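Local structure of 7,8-dihydro-6-hydroxymethylpterin pyrophosphokinase-dihydropteroate synthase (Plasmodium falciparum, 6JWS) at residues T483-Y486 and N487-K490; F489-C492 and V493-L497. The protein probably catalyses two successive steps of folate biosynthesis, pyrophosphorylation of 6-hydroxymethyl-7,8-dihydropterin by ATP and condensation of the product with 4-aminobenzoate to 7,8-dihydropteroate. The protein carries 1 engineered substitution. All coordinates share one frame; numbering follows the deposited sequence.

Contact 1 of 2, residues T483-Y486 and N487-K490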
loop_
_atom_site.group_PDB
_atom_site.type_symbol
_atom_site.label_atom_id
_atom_site.label_comp_id
_atom_site.label_asym_id
_atom_site.label_seq_id
_atom_site.Cartn_x
_atom_site.Cartn_y
_atom_site.Cartn_z
ATOM N N THR B 483 -29.366 14.259 0.267
ATOM C CA THR B 483 -30.820 14.225 0.333
ATOM C C THR B 483 -31.378 13.117 -0.569
ATOM O O THR B 483 -30.743 12.724 -1.555
ATOM C CB THR B 483 -31.425 15.600 -0.014
ATOM O OG1 THR B 483 -32.807 15.518 0.325
ATOM C CG2 THR B 483 -31.296 16.013 -1.471
ATOM N N ILE B 484 -32.597 12.660 -0.262
ATOM C CA ILE B 484 -33.353 11.785 -1.148
ATOM C C ILE B 484 -34.607 12.531 -1.599
ATOM O O ILE B 484 -35.488 11.956 -2.270
ATOM C CB ILE B 484 -33.736 10.473 -0.436
ATOM C CG1 ILE B 484 -34.677 10.726 0.751
ATOM C CG2 ILE B 484 -32.490 9.691 -0.024
ATOM C CD1 ILE B 484 -35.097 9.461 1.487
ATOM N N ASN B 485 -34.673 13.817 -1.236
ATOM C CA ASN B 485 -35.935 14.530 -1.320
ATOM C C ASN B 485 -35.962 15.461 -2.527
ATOM O O ASN B 485 -35.209 16.425 -2.616
ATOM C CB ASN B 485 -36.333 15.183 0.006
ATOM C CG ASN B 485 -37.720 15.777 -0.064
ATOM O OD1 ASN B 485 -37.892 16.913 -0.521
ATOM N ND2 ASN B 485 -38.719 15.004 0.340
ATOM N N TYR B 486 -36.867 15.150 -3.451
ATOM C CA TYR B 486 -37.102 15.945 -4.640
ATOM C C TYR B 486 -37.237 17.443 -4.334
ATOM O O TYR B 486 -36.541 18.257 -4.945
ATOM C CB TYR B 486 -38.350 15.418 -5.344
ATOM C CG TYR B 486 -38.668 16.162 -6.610
ATOM C CD1 TYR B 486 -39.402 17.342 -6.585
ATOM C CD2 TYR B 486 -38.252 15.675 -7.833
ATOM C CE1 TYR B 486 -39.704 18.030 -7.745
ATOM C CE2 TYR B 486 -38.553 16.340 -9.010
ATOM C CZ TYR B 486 -39.265 17.531 -8.960
ATOM O OH TYR B 486 -39.564 18.188 -10.119
ATOM N N ASN B 487 -38.137 17.814 -3.408
ATOM C CA ASN B 487 -38.430 19.224 -3.166
ATOM C C ASN B 487 -37.194 19.963 -2.659
ATOM O O ASN B 487 -36.919 21.080 -3.094
ATOM C CB ASN B 487 -39.660 19.431 -2.275
ATOM C CG ASN B 487 -40.939 19.270 -3.074
ATOM O OD1 ASN B 487 -40.947 19.472 -4.283
ATOM N ND2 ASN B 487 -42.023 18.875 -2.431
ATOM N N VAL B 488 -36.437 19.322 -1.765
ATOM C CA VAL B 488 -35.226 19.919 -1.229
ATOM C C VAL B 488 -34.228 20.109 -2.369
ATOM O O VAL B 488 -33.747 21.220 -2.596
ATOM C CB VAL B 488 -34.656 19.086 -0.059
ATOM C CG1 VAL B 488 -33.218 19.474 0.285
ATOM C CG2 VAL B 488 -35.550 19.183 1.178
ATOM N N PHE B 489 -33.968 19.036 -3.130
ATOM C CA PHE B 489 -33.002 19.138 -4.207
ATOM C C PHE B 489 -33.412 20.212 -5.213
ATOM O O PHE B 489 -32.547 20.945 -5.686
ATOM C CB PHE B 489 -32.719 17.802 -4.911
ATOM C CG PHE B 489 -31.510 17.863 -5.833
ATOM C CD1 PHE B 489 -30.239 18.105 -5.329
ATOM C CD2 PHE B 489 -31.635 17.680 -7.204
ATOM C CE1 PHE B 489 -29.132 18.166 -6.168
ATOM C CE2 PHE B 489 -30.521 17.701 -8.034
ATOM C CZ PHE B 489 -29.273 17.968 -7.521
ATOM N N LYS B 490 -34.712 20.279 -5.558
ATOM C CA LYS B 490 -35.204 21.252 -6.528
ATOM C C LYS B 490 -34.915 22.694 -6.085
ATOM O O LYS B 490 -34.412 23.499 -6.856
ATOM C CB LYS B 490 -36.694 21.033 -6.831
ATOM C CG LYS B 490 -37.276 21.989 -7.866
ATOM C CD LYS B 490 -38.719 21.673 -8.260
ATOM C CE LYS B 490 -39.441 22.849 -8.892
ATOM N NZ LYS B 490 -38.630 23.506 -9.945
#
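N485 caps the start of helix 486-494: its OD1 accepts the backbone N-H of V488 at 3.1 Å, in the carbonyl plane and on a lone pair, with an N-H...O angle of 158°. CG stands anti to the backbone N (chi1 -173°), which swings the amide back over the first turn and brings OD1 to the N-H of V488. N485 O takes the N-H of F489 at 2.9 Å and 175°; the next carbonyl, Y486 O, takes that of K490 at 2.8 Å. Just upstream, T483 folds the loop into an ST turn, its OG1 accepting from N485 N at 3.0 Å; a further bond joins this hydroxyl to E448 on helix 448-464.

The close-packed side is the buried one, around T483, V488 and F489. V488 CG1 sits 4.0 Å from T483 OG1, while the methyl CG2 of T483 meets F489 CB at 4.1 Å. V488 and F489 both rest on I481 of strand 478-482; F489 and T483 also share L501 of strand 500-503. The other flank is more open to solvent, with Y486 and K490 partly exposed and N487 exposed. There the Y486 ring and the aliphatic chain of K490 run side by side in the same direction, with K490 CD 3.8 Å from Y486 CE1, and N487 OD1 lies in plane at the ring edge near CD1. L516 also touches Y486 and K490, and the ammonium of K490 goes on to D494.

The chemistry implies a helix start fixed by its polar groups: one amide oxygen meets an N-H of the first turn that has no preceding helical carbonyl, and a hydroxyl in turn holds the backbone N-H of the capping residue.

Contact 2 of 2, residues F489-C492 and V493-L497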
loop_
_atom_site.group_PDB
_atom_site.type_symbol
_atom_site.label_atom_id
_atom_site.label_comp_id
_atom_site.label_asym_id
_atom_site.label_seq_id
_atom_site.Cartn_x
_atom_site.Cartn_y
_atom_site.Cartn_z
ATOM N N PHE B 489 -33.968 19.036 -3.130
ATOM C CA PHE B 489 -33.002 19.138 -4.207
ATOM C C PHE B 489 -33.412 20.212 -5.213
ATOM O O PHE B 489 -32.547 20.945 -5.686
ATOM C CB PHE B 489 -32.719 17.802 -4.911
ATOM C CG PHE B 489 -31.510 17.863 -5.833
ATOM C CD1 PHE B 489 -30.239 18.105 -5.329
ATOM C CD2 PHE B 489 -31.635 17.680 -7.204
ATOM C CE1 PHE B 489 -29.132 18.166 -6.168
ATOM C CE2 PHE B 489 -30.521 17.701 -8.034
ATOM C CZ PHE B 489 -29.273 17.968 -7.521
ATOM N N LYS B 490 -34.712 20.279 -5.558
ATOM C CA LYS B 490 -35.204 21.252 -6.528
ATOM C C LYS B 490 -34.915 22.694 -6.085
ATOM O O LYS B 490 -34.412 23.499 -6.856
ATOM C CB LYS B 490 -36.694 21.033 -6.831
ATOM C CG LYS B 490 -37.276 21.989 -7.866
ATOM C CD LYS B 490 -38.719 21.673 -8.260
ATOM C CE LYS B 490 -39.441 22.849 -8.892
ATOM N NZ LYS B 490 -38.630 23.506 -9.945
ATOM N N GLU B 491 -35.198 23.018 -4.829
ATOM C CA GLU B 491 -34.987 24.381 -4.360
ATOM C C GLU B 491 -33.492 24.704 -4.386
ATOM O O GLU B 491 -33.117 25.844 -4.634
ATOM C CB GLU B 491 -35.581 24.578 -2.961
ATOM C CG GLU B 491 -35.593 26.035 -2.513
ATOM C CD GLU B 491 -36.042 26.314 -1.085
ATOM O OE1 GLU B 491 -36.411 25.366 -0.366
ATOM O OE2 GLU B 491 -35.993 27.483 -0.679
ATOM N N CYS B 492 -32.643 23.693 -4.159
ATOM C CA CYS B 492 -31.205 23.917 -4.147
ATOM C C CYS B 492 -30.690 24.193 -5.552
ATOM O O CYS B 492 -29.928 25.132 -5.734
ATOM C CB CYS B 492 -30.446 22.755 -3.528
ATOM S SG CYS B 492 -30.739 22.606 -1.751
ATOM N N VAL B 493 -31.123 23.404 -6.547
ATOM C CA VAL B 493 -30.599 23.648 -7.886
ATOM C C VAL B 493 -31.191 24.930 -8.480
ATOM O O VAL B 493 -30.485 25.655 -9.178
ATOM C CB VAL B 493 -30.599 22.427 -8.841
ATOM C CG1 VAL B 493 -29.679 21.321 -8.333
ATOM C CG2 VAL B 493 -31.981 21.863 -9.128
ATOM N N ASP B 494 -32.471 25.218 -8.193
ATOM C CA ASP B 494 -33.116 26.425 -8.705
ATOM C C ASP B 494 -32.333 27.664 -8.275
ATOM O O ASP B 494 -32.215 28.604 -9.041
ATOM C CB ASP B 494 -34.588 26.547 -8.279
ATOM C CG ASP B 494 -35.554 25.622 -9.010
ATOM O OD1 ASP B 494 -35.152 25.031 -10.038
ATOM O OD2 ASP B 494 -36.720 25.507 -8.546
ATOM N N ASN B 495 -31.762 27.628 -7.069
ATOM C CA ASN B 495 -31.096 28.767 -6.464
ATOM C C ASN B 495 -29.574 28.642 -6.566
ATOM O O ASN B 495 -28.860 29.437 -5.969
ATOM C CB ASN B 495 -31.587 28.950 -5.024
ATOM C CG ASN B 495 -32.998 29.514 -4.975
ATOM O OD1 ASN B 495 -33.167 30.730 -5.055
ATOM N ND2 ASN B 495 -34.013 28.660 -4.881
ATOM N N ASP B 496 -29.084 27.611 -7.282
ATOM C CA ASP B 496 -27.661 27.373 -7.513
ATOM C C ASP B 496 -26.910 27.209 -6.194
ATOM O O ASP B 496 -25.844 27.782 -5.995
ATOM C CB ASP B 496 -27.030 28.405 -8.457
ATOM C CG ASP B 496 -27.487 28.249 -9.904
ATOM O OD1 ASP B 496 -28.545 28.830 -10.260
ATOM O OD2 ASP B 496 -26.796 27.525 -10.673
ATOM N N LEU B 497 -27.463 26.390 -5.298
ATOM C CA LEU B 497 -26.858 26.239 -3.985
ATOM C C LEU B 497 -25.941 25.017 -3.946
ATOM O O LEU B 497 -25.175 24.892 -2.997
ATOM C CB LEU B 497 -27.962 26.158 -2.912
ATOM C CG LEU B 497 -28.900 27.371 -2.830
ATOM C CD1 LEU B 497 -29.899 27.219 -1.699
ATOM C CD2 LEU B 497 -28.107 28.657 -2.643
#
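V493, first in the segment 493-497, lays its CG1 methyl over one face of the F489 ring, 3.9 Å from the centroid and 26° off the normal, a CH-pi contact displaced toward the rim where CZ lies. CG1 is anti to the carbonyl carbon (chi1 -64°), which turns it back along the helix to the ring; V493 N bonds to F489 O one turn earlier. Beyond this pair, V493 touches Y524 and F489 touches L516.

D494 repeats the i to i+4 spacing on the more exposed flank. Its N-H goes to K490 O, and its carboxylate OD2 receives K490 NZ at 3.1 Å on the syn lone pair, a salt bridge reached because the lysine chain, extended through chi3, bends at chi4.

N495 is where helical backbone angles end. Its ND2 donates to E491 O at 3.0 Å and 169°, on a lone pair in the carbonyl plane and with the acceptor almost in the amide's own plane. E491 O thus takes one firm bond from the N495 side chain and a weak one from its backbone N, which also makes a weak bond to C492 O; the E491 carboxylate turns to R449 on helix 448-464.

D496 takes positive phi, and its N-H bonds to V493 O at 3.1 Å.

L497 then closes the turn, its N giving a 2.8 Å bond to C492 O. Its CB lies 4.3 Å from C492 CB, and both side chains pack on L456 of helix 448-464. The last two backbone bonds, with D496 as the C-prime residue, make a Schellman motif that ends the helix of a beta-alpha-beta unit.

In the fold
Contacts 1 and 2 are the two ends of one short helix, 486-494, and their centres lie 9 Å apart. F489 and K490 belong to both, F489 meeting T483 in one and V493 in the other, K490 meeting Y486 and then D494. The helix links the parallel strands 478-482 and 500-503 in the TIM-barrel portion of the pterin-binding family, and both contacts lie against helix 448-464. Both lie away from the known ligand and metal sites. Bound pteroic acid lies about 10 Å from the side chain of T483, in the loop that leads into the helix, and about 13 Å from that of the shared F489.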